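Long-range contact in HydG protein (Carboxydothermus hydrogenoformans, PDB 4RTB), which probably acts as a radical SAM enzyme that makes carbon monoxide and cyanide during maturation of the [FeFe]-hydrogenase, using a [4Fe-4S] cluster and S-adenosylmethionine: residues A[203-209]-A[245-251]. Residues are numbered along the deposited sequence; the frame is centred on the assembly and turned at random.
With SAM (S-adenosylmethionine), chain B.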
ATOM      1  N   THR A 203      -4.161   0.376  10.916  1.00 76.00           N
ATOM      2  CA  THR A 203      -4.079  -0.801  10.064  1.00 75.65           C
ATOM      3  C   THR A 203      -2.774  -1.551  10.284  1.00 73.59           C
ATOM      4  O   THR A 203      -1.706  -0.948  10.388  1.00 74.24           O
ATOM      5  CB  THR A 203      -4.202  -0.423   8.572  1.00 72.98           C
ATOM      6  OG1 THR A 203      -5.428   0.286   8.355  1.00 77.37           O
ATOM      7  CG2 THR A 203      -4.177  -1.668   7.695  1.00 65.29           C
ATOM      8  N   TYR A 204      -2.873  -2.871  10.361  1.00 70.98           N
ATOM      9  CA  TYR A 204      -1.701  -3.722  10.485  1.00 71.71           C
ATOM     10  C   TYR A 204      -1.340  -4.327   9.133  1.00 69.67           C
ATOM     11  O   TYR A 204      -2.078  -5.153   8.598  1.00 69.43           O
ATOM     12  CB  TYR A 204      -1.951  -4.821  11.517  1.00 71.50           C
ATOM     13  CG  TYR A 204      -0.931  -5.930  11.482  1.00 68.71           C
ATOM     14  CD1 TYR A 204      -1.269  -7.193  11.015  1.00 64.62           C
ATOM     15  CD2 TYR A 204       0.373  -5.713  11.905  1.00 71.88           C
ATOM     16  CE1 TYR A 204      -0.340  -8.210  10.977  1.00 65.36           C
ATOM     17  CE2 TYR A 204       1.310  -6.723  11.870  1.00 78.33           C
ATOM     18  CZ  TYR A 204       0.949  -7.970  11.406  1.00 76.31           C
ATOM     19  OH  TYR A 204       1.882  -8.981  11.370  1.00 89.35           O
ATOM     20  N   GLN A 205      -0.207  -3.906   8.581  1.00 70.49           N
ATOM     21  CA  GLN A 205       0.208  -4.369   7.260  1.00 74.01           C
ATOM     22  C   GLN A 205       1.279  -5.451   7.326  1.00 70.58           C
ATOM     23  O   GLN A 205       2.346  -5.250   7.907  1.00 71.64           O
ATOM     24  CB  GLN A 205       0.709  -3.194   6.420  1.00 77.19           C
ATOM     25  CG  GLN A 205      -0.401  -2.462   5.690  1.00 83.75           C
ATOM     26  CD  GLN A 205      -0.010  -1.058   5.286  1.00 84.86           C
ATOM     27  OE1 GLN A 205       1.169  -0.758   5.093  1.00 85.32           O
ATOM     28  NE2 GLN A 205      -1.003  -0.181   5.168  1.00 82.27           N
ATOM     29  N   LEU A 206       0.983  -6.596   6.722  1.00 68.29           N
ATOM     30  CA  LEU A 206       1.942  -7.689   6.633  1.00 70.93           C
ATOM     31  C   LEU A 206       1.968  -8.231   5.209  1.00 75.19           C
ATOM     32  O   LEU A 206       0.975  -8.777   4.725  1.00 73.33           O
ATOM     33  CB  LEU A 206       1.593  -8.797   7.630  1.00 65.41           C
ATOM     34  CG  LEU A 206       2.732  -9.702   8.112  1.00 64.89           C
ATOM     35  CD1 LEU A 206       3.062 -10.797   7.107  1.00 63.47           C
ATOM     36  CD2 LEU A 206       3.966  -8.875   8.441  1.00 69.62           C
ATOM     37  N   PHE A 207       3.104  -8.075   4.539  1.00 76.57           N
ATOM     38  CA  PHE A 207       3.226  -8.516   3.156  1.00 77.59           C
ATOM     39  C   PHE A 207       3.695  -9.966   3.110  1.00 73.68           C
ATOM     40  O   PHE A 207       4.648 -10.339   3.790  1.00 71.10           O
ATOM     41  CB  PHE A 207       4.197  -7.623   2.369  1.00 75.57           C
ATOM     42  CG  PHE A 207       3.941  -6.144   2.520  1.00 67.89           C
ATOM     43  CD1 PHE A 207       2.677  -5.661   2.825  1.00 64.78           C
ATOM     44  CD2 PHE A 207       4.974  -5.236   2.350  1.00 62.27           C
ATOM     45  CE1 PHE A 207       2.454  -4.305   2.966  1.00 64.91           C
ATOM     46  CE2 PHE A 207       4.756  -3.880   2.487  1.00 62.04           C
ATOM     47  CZ  PHE A 207       3.495  -3.413   2.793  1.00 68.35           C
ATOM     48  N   GLN A 208       3.023 -10.781   2.304  1.00 75.93           N
ATOM     49  CA  GLN A 208       3.414 -12.175   2.126  1.00 75.32           C
ATOM     50  C   GLN A 208       4.742 -12.261   1.367  1.00 79.97           C
ATOM     51  O   GLN A 208       5.411 -13.300   1.376  1.00 81.41           O
ATOM     52  CB  GLN A 208       2.307 -12.941   1.389  1.00 76.09           C
ATOM     53  CG  GLN A 208       2.598 -14.406   1.081  1.00 73.27           C
ATOM     54  CD  GLN A 208       3.065 -15.184   2.295  1.00 75.94           C
ATOM     55  OE1 GLN A 208       2.611 -14.946   3.413  1.00 78.43           O
ATOM     56  NE2 GLN A 208       3.985 -16.119   2.080  1.00 72.60           N
ATOM     57  N   GLU A 209       5.119 -11.148   0.734  1.00 86.24           N
ATOM     58  CA  GLU A 209       6.301 -11.042  -0.133  1.00 87.64           C
ATOM     59  C   GLU A 209       6.171 -11.942  -1.361  1.00 87.28           C
ATOM     60  O   GLU A 209       6.250 -11.469  -2.493  1.00 81.33           O
ATOM     61  CB  GLU A 209       7.595 -11.377   0.624  1.00 83.82           C
ATOM     62  CG  GLU A 209       7.726 -10.742   2.004  1.00 94.46           C
ATOM     63  CD  GLU A 209       7.908  -9.234   1.969  1.00104.64           C
ATOM     64  OE1 GLU A 209       8.114  -8.671   0.873  1.00108.35           O
ATOM     65  OE2 GLU A 209       7.845  -8.610   3.049  1.00107.85           O
ATOM     66  N   ASP A 245      -8.694  -4.129  10.711  1.00 91.69           N
ATOM     67  CA  ASP A 245      -8.082  -3.486   9.553  1.00 82.21           C
ATOM     68  C   ASP A 245      -6.694  -4.054   9.278  1.00 78.05           C
ATOM     69  O   ASP A 245      -5.757  -3.821  10.042  1.00 78.93           O
ATOM     70  CB  ASP A 245      -7.997  -1.973   9.761  1.00 77.65           C
ATOM     71  CG  ASP A 245      -9.347  -1.344  10.029  1.00 85.29           C
ATOM     72  OD1 ASP A 245     -10.326  -1.712   9.344  1.00 96.48           O
ATOM     73  OD2 ASP A 245      -9.429  -0.484  10.929  1.00 82.20           O
ATOM     74  N   ILE A 246      -6.566  -4.796   8.182  1.00 73.13           N
ATOM     75  CA  ILE A 246      -5.303  -5.439   7.832  1.00 72.20           C
ATOM     76  C   ILE A 246      -4.883  -5.124   6.400  1.00 69.52           C
ATOM     77  O   ILE A 246      -5.711  -4.743   5.573  1.00 62.52           O
ATOM     78  CB  ILE A 246      -5.392  -6.965   7.996  1.00 68.61           C
ATOM     79  CG1 ILE A 246      -6.465  -7.530   7.066  1.00 70.95           C
ATOM     80  CG2 ILE A 246      -5.686  -7.331   9.442  1.00 67.92           C
ATOM     81  CD1 ILE A 246      -6.721  -9.008   7.244  1.00 77.45           C
ATOM     82  N   GLY A 247      -3.597  -5.295   6.108  1.00 71.02           N
ATOM     83  CA  GLY A 247      -3.084  -5.018   4.780  1.00 70.64           C
ATOM     84  C   GLY A 247      -2.243  -6.139   4.200  1.00 75.25           C
ATOM     85  O   GLY A 247      -1.256  -6.561   4.800  1.00 74.02           O
ATOM     86  N   ILE A 248      -2.635  -6.625   3.025  1.00 87.13           N
ATOM     87  CA  ILE A 248      -1.848  -7.626   2.312  1.00 92.39           C
ATOM     88  C   ILE A 248      -0.775  -6.926   1.478  1.00 84.02           C
ATOM     89  O   ILE A 248      -0.827  -5.715   1.295  1.00 78.44           O
ATOM     90  CB  ILE A 248      -2.729  -8.505   1.390  1.00101.10           C
ATOM     91  CG1 ILE A 248      -3.995  -8.961   2.108  1.00104.09           C
ATOM     92  CG2 ILE A 248      -1.978  -9.731   0.911  1.00108.69           C
ATOM     93  CD1 ILE A 248      -4.652 -10.165   1.445  1.00110.37           C
ATOM     94  N   GLY A 249       0.202  -7.688   0.994  1.00 78.51           N
ATOM     95  CA  GLY A 249       1.187  -7.189   0.055  1.00 72.75           C
ATOM     96  C   GLY A 249       1.937  -8.336  -0.597  1.00 72.66           C
ATOM     97  O   GLY A 249       2.027  -9.426  -0.036  1.00 82.76           O
ATOM     98  N   ALA A 250       2.469  -8.094  -1.789  1.00 66.97           N
ATOM     99  CA  ALA A 250       3.294  -9.083  -2.471  1.00 66.62           C
ATOM    100  C   ALA A 250       4.431  -8.396  -3.207  1.00 72.65           C
ATOM    101  O   ALA A 250       4.204  -7.538  -4.052  1.00 82.25           O
ATOM    102  CB  ALA A 250       2.463  -9.910  -3.433  1.00 58.63           C
ATOM    103  N   LEU A 251       5.660  -8.772  -2.878  1.00 77.11           N
ATOM    104  CA  LEU A 251       6.825  -8.194  -3.529  1.00 75.56           C
ATOM    105  C   LEU A 251       6.926  -8.696  -4.965  1.00 81.19           C
ATOM    106  O   LEU A 251       7.034  -9.900  -5.209  1.00 87.60           O
ATOM    107  CB  LEU A 251       8.096  -8.528  -2.748  1.00 73.91           C
ATOM    108  CG  LEU A 251       9.337  -7.700  -3.069  1.00 78.25           C
ATOM    109  CD1 LEU A 251       8.958  -6.260  -3.367  1.00 74.45           C
ATOM    110  CD2 LEU A 251      10.301  -7.760  -1.899  1.00 81.07           C
TER
HETATM  111  N   SAM B 501      10.373  -6.403   8.664  1.00 88.94           N
HETATM  112  CA  SAM B 501       8.949  -6.583   8.380  1.00 88.80           C
HETATM  113  C   SAM B 501       8.670  -7.615   7.293  1.00 95.50           C
HETATM  114  O   SAM B 501       9.571  -8.170   6.674  1.00 96.53           O
HETATM  115  OXT SAM B 501       7.513  -7.918   7.012  1.00 99.36           O
HETATM  116  CB  SAM B 501       8.288  -5.265   7.979  1.00 84.44           C
HETATM  117  CG  SAM B 501       9.202  -4.164   7.441  1.00 82.71           C
HETATM  118  SD  SAM B 501      10.022  -4.435   5.851  1.00102.66           S
HETATM  119  CE  SAM B 501      11.279  -3.165   6.012  1.00132.84           C
HETATM  120  C5' SAM B 501       8.986  -3.463   4.735  1.00106.00           C
HETATM  121  C4' SAM B 501       8.814  -4.046   3.335  1.00 96.69           C
HETATM  122  O4' SAM B 501       9.781  -3.580   2.407  1.00 93.13           O
HETATM  123  C3' SAM B 501       8.943  -5.561   3.322  1.00 85.74           C
HETATM  124  O3' SAM B 501       7.699  -6.163   3.585  1.00 82.77           O
HETATM  125  C2' SAM B 501       9.423  -5.860   1.917  1.00 85.09           C
HETATM  126  O2' SAM B 501       8.375  -6.386   1.143  1.00 87.34           O
HETATM  127  C1' SAM B 501       9.821  -4.512   1.342  1.00 91.03           C
HETATM  128  N9  SAM B 501      11.165  -4.633   0.759  1.00 96.04           N
HETATM  129  C8  SAM B 501      12.270  -5.158   1.370  1.00 98.11           C
HETATM  130  N7  SAM B 501      13.307  -5.103   0.507  1.00106.56           N
HETATM  131  C5  SAM B 501      12.874  -4.561  -0.652  1.00108.77           C
HETATM  132  C6  SAM B 501      13.516  -4.283  -1.849  1.00110.19           C
HETATM  133  N6  SAM B 501      14.807  -4.565  -1.996  1.00119.13           N
HETATM  134  N1  SAM B 501      12.806  -3.715  -2.886  1.00105.28           N
HETATM  135  C2  SAM B 501      11.466  -3.425  -2.727  1.00101.05           C
HETATM  136  N3  SAM B 501      10.834  -3.704  -1.533  1.00 98.90           N
HETATM  137  C4  SAM B 501      11.528  -4.262  -0.511  1.00103.09           C
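Backbone pairing of Y204-L206 with D245-G247 joins neighbouring parallel strands of the radical SAM barrel, whose C-terminal ends reach the S-adenosylmethionine pocket. Y204 pairs with I246 and Q205 with G247; G247 N donates to Y204 O (2.9 Å), and G247 O accepts from L206 N. With no side chain on G247, Q205 CG comes within 3.8 Å of its CA. Two residues further on, G249 meets the F207 ring, whose CD1 lies 3.5 Å from G249 CA, while G249 O takes Q208 N at 2.9 Å. The other flank of the ring borders the ribose, with SAM O2' at its edge. Replacing F207 by an alanine would probably open a gap between G249 and the ribose and deprive the sugar of that wall. E209 has a positive phi (64°), and its chain, bent at chi2 (-69°), turns the carboxylate to the ribose, where OE2 accepts a hydrogen bond from SAM O3'; the one from SAM O2' to OE1 is modelled very short, its geometry doubtful. K225 and R231 form long, weak ion pairs with OE2. L251 packs alongside, its CD2 3.6 Å from E209 OE1 and its CD1 3.7 Å from adenine N3 of SAM.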